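Local coordinates for protein glutamate receptor IIB (Drosophila melanogaster, PDB 4WXJ) that binds glutamate through its ligand-binding domain and probably works as a glutamate-gated ion channel subunit of the postsynaptic membrane, at residues Y42-D45 / L46-L50; R246-R250 / G251-K255. One frame throughout, in Å; residues are numbered along the deposited sequence.

Following the chain from its N terminus, interaction 1 comes first, within helix 42-54 of the glutamate-binding domain. Interaction 2 follows some two hundred residues later, where helix 237-250 turns into helix 252-261. Each joins consecutive residues, so neither closes a long loop, and they stand in series without nesting or crossing. In space they are neighbours: the centres of interactions 1 and 2 lie about 12 Å apart and their side chains touch. Leu46 CD1 packs on Leu253 CD2 at 3.7 Å, Met49 CE rests on Glu252 CB, and Met49 CB and Leu50 CD2 both meet Leu247 CD1. The 42-54 helix is thereby tied to both arms of the C-terminal helix pair.

Interaction 1: residues Y42-D45 / L46-L50; sequences YAVD and LIYML
Tyr42 and Leu46 face the same way one turn apart at the start of helix 42-54, an alpha-helix of the periplasmic-binding-protein-like fold that iGluR ligand-binding domains share. This end of the helix lies near the ligand site: the side chain of Ala43 is about 8 Å from that of the glutamate-binding Asp96. The helical assignment rests on four successive i to i+4 backbone hydrogen bonds, from the N atoms of Leu46, Ile47, Tyr48 and Met49 to the O atoms of Tyr42, Ala43, Val44 and Asp45. The straightest is Tyr48 N to Val44 O, 3.1 Å with an N-H...O angle of 165°; Met49 N to Asp45 O is 2.9 Å.

Apolar contacts run along the same spacing. With chi1 at 177°, the Tyr42 ring swings over beside the carbonyl carbon and lies alongside Leu46, so that CE1 meets CD2 at 3.9 Å in an oblique approach. On another side of the helix, Val44 CG1 lies 3.6 Å from Tyr48 CE2, and the two side chains run side by side; Phe58 then meets the Tyr48 ring edge-to-face.

The one charged group looks to helix 252-261: Asp45 OD2 pairs with Lys259 NZ and accepts a hydrogen bond from Trp260 NE1, anchoring this turn to that helix, whose Leu256 and Trp260 also touch the Tyr42 side chain.

Side chains also crowd the carbonyl oxygens. Ile47 CG1 approaches Ala43 O to 3.2 Å. Met49 brings CG to 3.1 Å from Asp45 O, with SD also near that oxygen, which already accepts the Met49 N-H. Tyr48 has chi1 at -91°, off the usual staggered value, and turns the edge of its ring to Val44 O, which lies near the ring plane and 3.1 Å from CD2.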
ATOM      1  N   TYR A  42      -0.641 -11.749  -3.905  1.00 24.32           N
ATOM      2  CA  TYR A  42      -1.219 -11.071  -5.061  1.00 24.86           C
ATOM      3  C   TYR A  42      -0.147 -10.600  -6.038  1.00 22.36           C
ATOM      4  O   TYR A  42      -0.257 -10.819  -7.245  1.00 25.76           O
ATOM      5  CB  TYR A  42      -2.060  -9.877  -4.599  1.00 21.80           C
ATOM      6  CG  TYR A  42      -2.643  -9.059  -5.728  1.00 22.14           C
ATOM      7  CD1 TYR A  42      -1.886  -8.089  -6.374  1.00 19.35           C
ATOM      8  CD2 TYR A  42      -3.953  -9.250  -6.143  1.00 19.81           C
ATOM      9  CE1 TYR A  42      -2.412  -7.345  -7.406  1.00 25.20           C
ATOM     10  CE2 TYR A  42      -4.490  -8.505  -7.173  1.00 21.96           C
ATOM     11  CZ  TYR A  42      -3.714  -7.555  -7.802  1.00 19.77           C
ATOM     12  OH  TYR A  42      -4.243  -6.812  -8.827  1.00 19.02           O
ATOM     13  N   ALA A  43       0.885  -9.948  -5.511  1.00 26.37           N
ATOM     14  CA  ALA A  43       1.933  -9.378  -6.346  1.00 20.91           C
ATOM     15  C   ALA A  43       2.765 -10.474  -7.001  1.00 24.03           C
ATOM     16  O   ALA A  43       3.264 -10.299  -8.111  1.00 23.77           O
ATOM     17  CB  ALA A  43       2.818  -8.457  -5.529  1.00 19.83           C
ATOM     18  N   VAL A  44       2.912 -11.602  -6.315  1.00 22.32           N
ATOM     19  CA  VAL A  44       3.652 -12.729  -6.870  1.00 21.06           C
ATOM     20  C   VAL A  44       2.908 -13.296  -8.077  1.00 25.93           C
ATOM     21  O   VAL A  44       3.497 -13.492  -9.140  1.00 28.32           O
ATOM     22  CB  VAL A  44       3.871 -13.837  -5.821  1.00 23.55           C
ATOM     23  CG1 VAL A  44       4.579 -15.040  -6.443  1.00 22.09           C
ATOM     24  CG2 VAL A  44       4.676 -13.302  -4.644  1.00 24.29           C
ATOM     25  N   ASP A  45       1.615 -13.558  -7.908  1.00 28.01           N
ATOM     26  CA  ASP A  45       0.786 -14.044  -9.005  1.00 29.12           C
ATOM     27  C   ASP A  45       0.793 -13.084 -10.196  1.00 29.79           C
ATOM     28  O   ASP A  45       0.866 -13.519 -11.345  1.00 28.12           O
ATOM     29  CB  ASP A  45      -0.657 -14.257  -8.537  1.00 23.21           C
ATOM     30  CG  ASP A  45      -0.803 -15.437  -7.592  1.00 34.64           C
ATOM     31  OD1 ASP A  45       0.156 -16.226  -7.453  1.00 27.02           O
ATOM     32  OD2 ASP A  45      -1.894 -15.578  -6.997  1.00 26.70           O
ATOM     33  N   LEU A  46       0.719 -11.785  -9.921  1.00 26.58           N
ATOM     34  CA  LEU A  46       0.602 -10.794 -10.989  1.00 22.27           C
ATOM     35  C   LEU A  46       1.888 -10.696 -11.810  1.00 25.58           C
ATOM     36  O   LEU A  46       1.840 -10.477 -13.020  1.00 28.61           O
ATOM     37  CB  LEU A  46       0.236  -9.424 -10.412  1.00 27.94           C
ATOM     38  CG  LEU A  46       0.090  -8.285 -11.428  1.00 19.69           C
ATOM     39  CD1 LEU A  46      -0.920  -8.633 -12.518  1.00 30.53           C
ATOM     40  CD2 LEU A  46      -0.309  -6.993 -10.731  1.00 28.52           C
ATOM     41  N   ILE A  47       3.035 -10.859 -11.157  1.00 30.18           N
ATOM     42  CA  ILE A  47       4.314 -10.832 -11.862  1.00 32.43           C
ATOM     43  C   ILE A  47       4.468 -12.094 -12.710  1.00 22.73           C
ATOM     44  O   ILE A  47       4.975 -12.035 -13.830  1.00 31.07           O
ATOM     45  CB  ILE A  47       5.507 -10.710 -10.888  1.00 24.64           C
ATOM     46  CG1 ILE A  47       5.504  -9.341 -10.196  1.00 23.61           C
ATOM     47  CG2 ILE A  47       6.834 -10.923 -11.618  1.00 28.26           C
ATOM     48  CD1 ILE A  47       5.744  -8.152 -11.118  1.00 28.55           C
ATOM     49  N   TYR A  48       4.038 -13.231 -12.172  1.00 24.95           N
ATOM     50  CA  TYR A  48       4.028 -14.482 -12.928  1.00 30.11           C
ATOM     51  C   TYR A  48       3.144 -14.359 -14.164  1.00 34.77           C
ATOM     52  O   TYR A  48       3.528 -14.774 -15.257  1.00 29.82           O
ATOM     53  CB  TYR A  48       3.540 -15.646 -12.061  1.00 26.09           C
ATOM     54  CG  TYR A  48       4.641 -16.376 -11.323  1.00 33.14           C
ATOM     55  CD1 TYR A  48       5.481 -17.258 -11.989  1.00 33.23           C
ATOM     56  CD2 TYR A  48       4.833 -16.193  -9.961  1.00 41.35           C
ATOM     57  CE1 TYR A  48       6.488 -17.930 -11.320  1.00 49.30           C
ATOM     58  CE2 TYR A  48       5.835 -16.862  -9.282  1.00 39.31           C
ATOM     59  CZ  TYR A  48       6.660 -17.729  -9.967  1.00 43.57           C
ATOM     60  OH  TYR A  48       7.658 -18.397  -9.296  1.00 38.81           O
ATOM     61  N   MET A  49       1.955 -13.792 -13.979  1.00 28.31           N
ATOM     62  CA  MET A  49       1.013 -13.603 -15.077  1.00 25.30           C
ATOM     63  C   MET A  49       1.581 -12.651 -16.124  1.00 32.65           C
ATOM     64  O   MET A  49       1.435 -12.880 -17.326  1.00 33.10           O
ATOM     65  CB  MET A  49      -0.321 -13.070 -14.548  1.00 28.14           C
ATOM     66  CG  MET A  49      -1.083 -14.061 -13.682  1.00 33.65           C
ATOM     67  SD  MET A  49      -2.269 -13.274 -12.572  1.00 36.41           S
ATOM     68  CE  MET A  49      -3.503 -12.707 -13.737  1.00 29.40           C
ATOM     69  N   LEU A  50       2.227 -11.584 -15.663  1.00 24.16           N
ATOM     70  CA  LEU A  50       2.830 -10.606 -16.562  1.00 21.55           C
ATOM     71  C   LEU A  50       4.074 -11.170 -17.234  1.00 26.85           C
ATOM     72  O   LEU A  50       4.363 -10.854 -18.388  1.00 35.58           O
ATOM     73  CB  LEU A  50       3.184  -9.325 -15.803  1.00 26.20           C
ATOM     74  CG  LEU A  50       2.019  -8.404 -15.444  1.00 23.64           C
ATOM     75  CD1 LEU A  50       2.479  -7.310 -14.490  1.00 25.69           C
ATOM     76  CD2 LEU A  50       1.414  -7.792 -16.696  1.00 20.65           C
TER

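Interaction 2: residues R246-R250 / G251-K255; sequences RLSER and GELFK
Leu253 spreads its two methyls over the last turn of helix 237-250, CD1 on Ser248 CB at 3.7 Å and CD2 on Leu247 CB at 3.8 Å. The turn beneath is a Schellman motif, in which Gly251 ends one helix and serves as N-cap of the next, 252-261. Its phi of 96° calls for glycine, because a beta carbon there would collide with Arg250 O.

Three backbone donors converge on Leu247 O. Glu252 N makes the shortest of these bonds, 2.9 Å, nearly in line with the C=O but bent at the hydrogen (137°), whereas those from Gly251 N and Leu253 N are weak. Gly251 N is also bonded to Ser248 O at 3.0 Å, from above that carbonyl's plane. The Glu252 N to Leu247 O and Gly251 N to Ser248 O bonds, with the positive phi, identify the motif.

Glu252 CG lies 4.0 Å from Arg250 CB. The Glu252 chain bends at chi2 (-64°), and OE1 receives Lys255 NZ on its syn side at 2.9 Å, a salt bridge within the first turn of the new helix. An alanine here would remove the carboxylate and is likely to leave the Lys255 ammonium without this anionic mate, free to swing. The Arg250 side chain leads away from residues 251-255, and Arg246 CD sits over the centre of one guanidinium face. A water spans the two helices, donating to Ser248 O at 2.6 Å and accepting from Phe254 N.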
ATOM      1  N   ARG A 246      -4.352  -6.163 -20.641  1.00 28.08           N
ATOM      2  CA  ARG A 246      -4.827  -7.432 -21.190  1.00 23.48           C
ATOM      3  C   ARG A 246      -5.478  -8.268 -20.095  1.00 24.54           C
ATOM      4  O   ARG A 246      -6.611  -8.731 -20.241  1.00 20.21           O
ATOM      5  CB  ARG A 246      -3.680  -8.217 -21.831  1.00 30.45           C
ATOM      6  CG  ARG A 246      -4.099  -9.561 -22.424  1.00 34.74           C
ATOM      7  CD  ARG A 246      -4.884  -9.377 -23.711  1.00 45.21           C
ATOM      8  NE  ARG A 246      -4.032  -9.557 -24.883  1.00 52.70           N
ATOM      9  CZ  ARG A 246      -4.310  -9.091 -26.097  1.00 59.90           C
ATOM     10  NH1 ARG A 246      -5.419  -8.397 -26.313  1.00 66.03           N
ATOM     11  NH2 ARG A 246      -3.468  -9.312 -27.095  1.00 66.54           N
ATOM     12  N   LEU A 247      -4.748  -8.460 -19.000  1.00 22.44           N
ATOM     13  CA  LEU A 247      -5.239  -9.237 -17.869  1.00 17.06           C
ATOM     14  C   LEU A 247      -6.513  -8.626 -17.296  1.00 18.08           C
ATOM     15  O   LEU A 247      -7.420  -9.342 -16.871  1.00 20.02           O
ATOM     16  CB  LEU A 247      -4.165  -9.330 -16.783  1.00 22.32           C
ATOM     17  CG  LEU A 247      -2.846  -9.988 -17.203  1.00 21.60           C
ATOM     18  CD1 LEU A 247      -1.803  -9.860 -16.100  1.00 22.01           C
ATOM     19  CD2 LEU A 247      -3.057 -11.448 -17.570  1.00 25.18           C
ATOM     20  N   SER A 248      -6.578  -7.299 -17.288  1.00 21.37           N
ATOM     21  CA  SER A 248      -7.751  -6.596 -16.784  1.00 15.22           C
ATOM     22  C   SER A 248      -8.975  -6.875 -17.649  1.00 13.60           C
ATOM     23  O   SER A 248     -10.027  -7.267 -17.147  1.00 13.96           O
ATOM     24  CB  SER A 248      -7.491  -5.090 -16.732  1.00 22.13           C
ATOM     25  OG  SER A 248      -8.628  -4.395 -16.248  1.00 21.47           O
ATOM     26  N   GLU A 249      -8.826  -6.676 -18.954  1.00 14.09           N
ATOM     27  CA  GLU A 249      -9.944  -6.806 -19.879  1.00 18.17           C
ATOM     28  C   GLU A 249     -10.416  -8.255 -20.005  1.00 14.85           C
ATOM     29  O   GLU A 249     -11.583  -8.506 -20.288  1.00 13.68           O
ATOM     30  CB  GLU A 249      -9.552  -6.244 -21.249  1.00 23.48           C
ATOM     31  CG  GLU A 249      -9.334  -4.733 -21.231  1.00 24.35           C
ATOM     32  CD  GLU A 249      -8.756  -4.190 -22.527  1.00 31.42           C
ATOM     33  OE1 GLU A 249      -8.622  -4.965 -23.498  1.00 29.91           O
ATOM     34  OE2 GLU A 249      -8.434  -2.982 -22.570  1.00 30.85           O
ATOM     35  N   ARG A 250      -9.509  -9.204 -19.788  1.00 15.75           N
ATOM     36  CA  ARG A 250      -9.876 -10.620 -19.776  1.00 17.50           C
ATOM     37  C   ARG A 250     -10.699 -10.982 -18.543  1.00 13.80           C
ATOM     38  O   ARG A 250     -11.431 -11.973 -18.546  1.00 16.60           O
ATOM     39  CB  ARG A 250      -8.625 -11.495 -19.830  1.00 15.56           C
ATOM     40  CG  ARG A 250      -7.937 -11.520 -21.181  1.00 23.99           C
ATOM     41  CD  ARG A 250      -8.663 -12.417 -22.171  1.00 30.54           C
ATOM     42  NE  ARG A 250      -7.952 -12.474 -23.445  1.00 35.30           N
ATOM     43  CZ  ARG A 250      -8.122 -11.615 -24.446  1.00 36.92           C
ATOM     44  NH1 ARG A 250      -8.997 -10.621 -24.347  1.00 36.91           N
ATOM     45  NH2 ARG A 250      -7.414 -11.755 -25.560  1.00 38.02           N
ATOM     46  N   GLY A 251     -10.575 -10.177 -17.492  1.00 16.90           N
ATOM     47  CA  GLY A 251     -11.252 -10.440 -16.235  1.00 15.86           C
ATOM     48  C   GLY A 251     -10.363 -11.160 -15.236  1.00 13.72           C
ATOM     49  O   GLY A 251     -10.832 -11.607 -14.189  1.00 15.77           O
ATOM     50  N   GLU A 252      -9.075 -11.264 -15.548  1.00 15.29           N
ATOM     51  CA  GLU A 252      -8.140 -11.998 -14.697  1.00 19.11           C
ATOM     52  C   GLU A 252      -7.756 -11.231 -13.426  1.00 21.11           C
ATOM     53  O   GLU A 252      -7.519 -11.838 -12.381  1.00 19.13           O
ATOM     54  CB  GLU A 252      -6.880 -12.351 -15.490  1.00 23.22           C
ATOM     55  CG  GLU A 252      -7.121 -13.353 -16.610  1.00 31.30           C
ATOM     56  CD  GLU A 252      -7.576 -14.707 -16.097  1.00 48.12           C
ATOM     57  OE1 GLU A 252      -7.208 -15.067 -14.959  1.00 48.83           O
ATOM     58  OE2 GLU A 252      -8.305 -15.409 -16.830  1.00 62.06           O
ATOM     59  N   LEU A 253      -7.690  -9.907 -13.507  1.00 16.94           N
ATOM     60  CA  LEU A 253      -7.365  -9.105 -12.331  1.00 13.63           C
ATOM     61  C   LEU A 253      -8.534  -9.112 -11.350  1.00 19.12           C
ATOM     62  O   LEU A 253      -8.341  -9.030 -10.137  1.00 17.33           O
ATOM     63  CB  LEU A 253      -7.007  -7.671 -12.727  1.00 21.64           C
ATOM     64  CG  LEU A 253      -5.783  -7.498 -13.633  1.00 23.01           C
ATOM     65  CD1 LEU A 253      -5.447  -6.022 -13.773  1.00 26.10           C
ATOM     66  CD2 LEU A 253      -4.571  -8.272 -13.120  1.00 26.52           C
ATOM     67  N   PHE A 254      -9.748  -9.216 -11.884  1.00 23.34           N
ATOM     68  CA  PHE A 254     -10.941  -9.370 -11.058  1.00 20.45           C
ATOM     69  C   PHE A 254     -10.869 -10.668 -10.253  1.00 22.13           C
ATOM     70  O   PHE A 254     -11.097 -10.676  -9.044  1.00 17.16           O
ATOM     71  CB  PHE A 254     -12.197  -9.356 -11.934  1.00 21.92           C
ATOM     72  CG  PHE A 254     -13.477  -9.565 -11.172  1.00 22.42           C
ATOM     73  CD1 PHE A 254     -14.012  -8.550 -10.396  1.00 30.21           C
ATOM     74  CD2 PHE A 254     -14.153 -10.773 -11.243  1.00 33.30           C
ATOM     75  CE1 PHE A 254     -15.191  -8.739  -9.699  1.00 25.35           C
ATOM     76  CE2 PHE A 254     -15.331 -10.967 -10.549  1.00 20.29           C
ATOM     77  CZ  PHE A 254     -15.852  -9.947  -9.777  1.00 23.81           C
ATOM     78  N   LYS A 255     -10.548 -11.762 -10.936  1.00 17.39           N
ATOM     79  CA  LYS A 255     -10.375 -13.053 -10.280  1.00 23.13           C
ATOM     80  C   LYS A 255      -9.240 -13.006  -9.261  1.00 19.06           C
ATOM     81  O   LYS A 255      -9.378 -13.498  -8.140  1.00 14.82           O
ATOM     82  CB  LYS A 255     -10.090 -14.147 -11.312  1.00 24.58           C
ATOM     83  CG  LYS A 255     -11.297 -14.581 -12.133  1.00 35.66           C
ATOM     84  CD  LYS A 255     -10.882 -15.402 -13.353  1.00 40.20           C
ATOM     85  CE  LYS A 255     -10.234 -16.730 -12.975  1.00 57.34           C
ATOM     86  NZ  LYS A 255      -9.080 -17.057 -13.861  1.00 66.45           N
TER
HETATM   87  O   HOH W   1     -10.090  -7.916 -14.594  1.00 16.42           O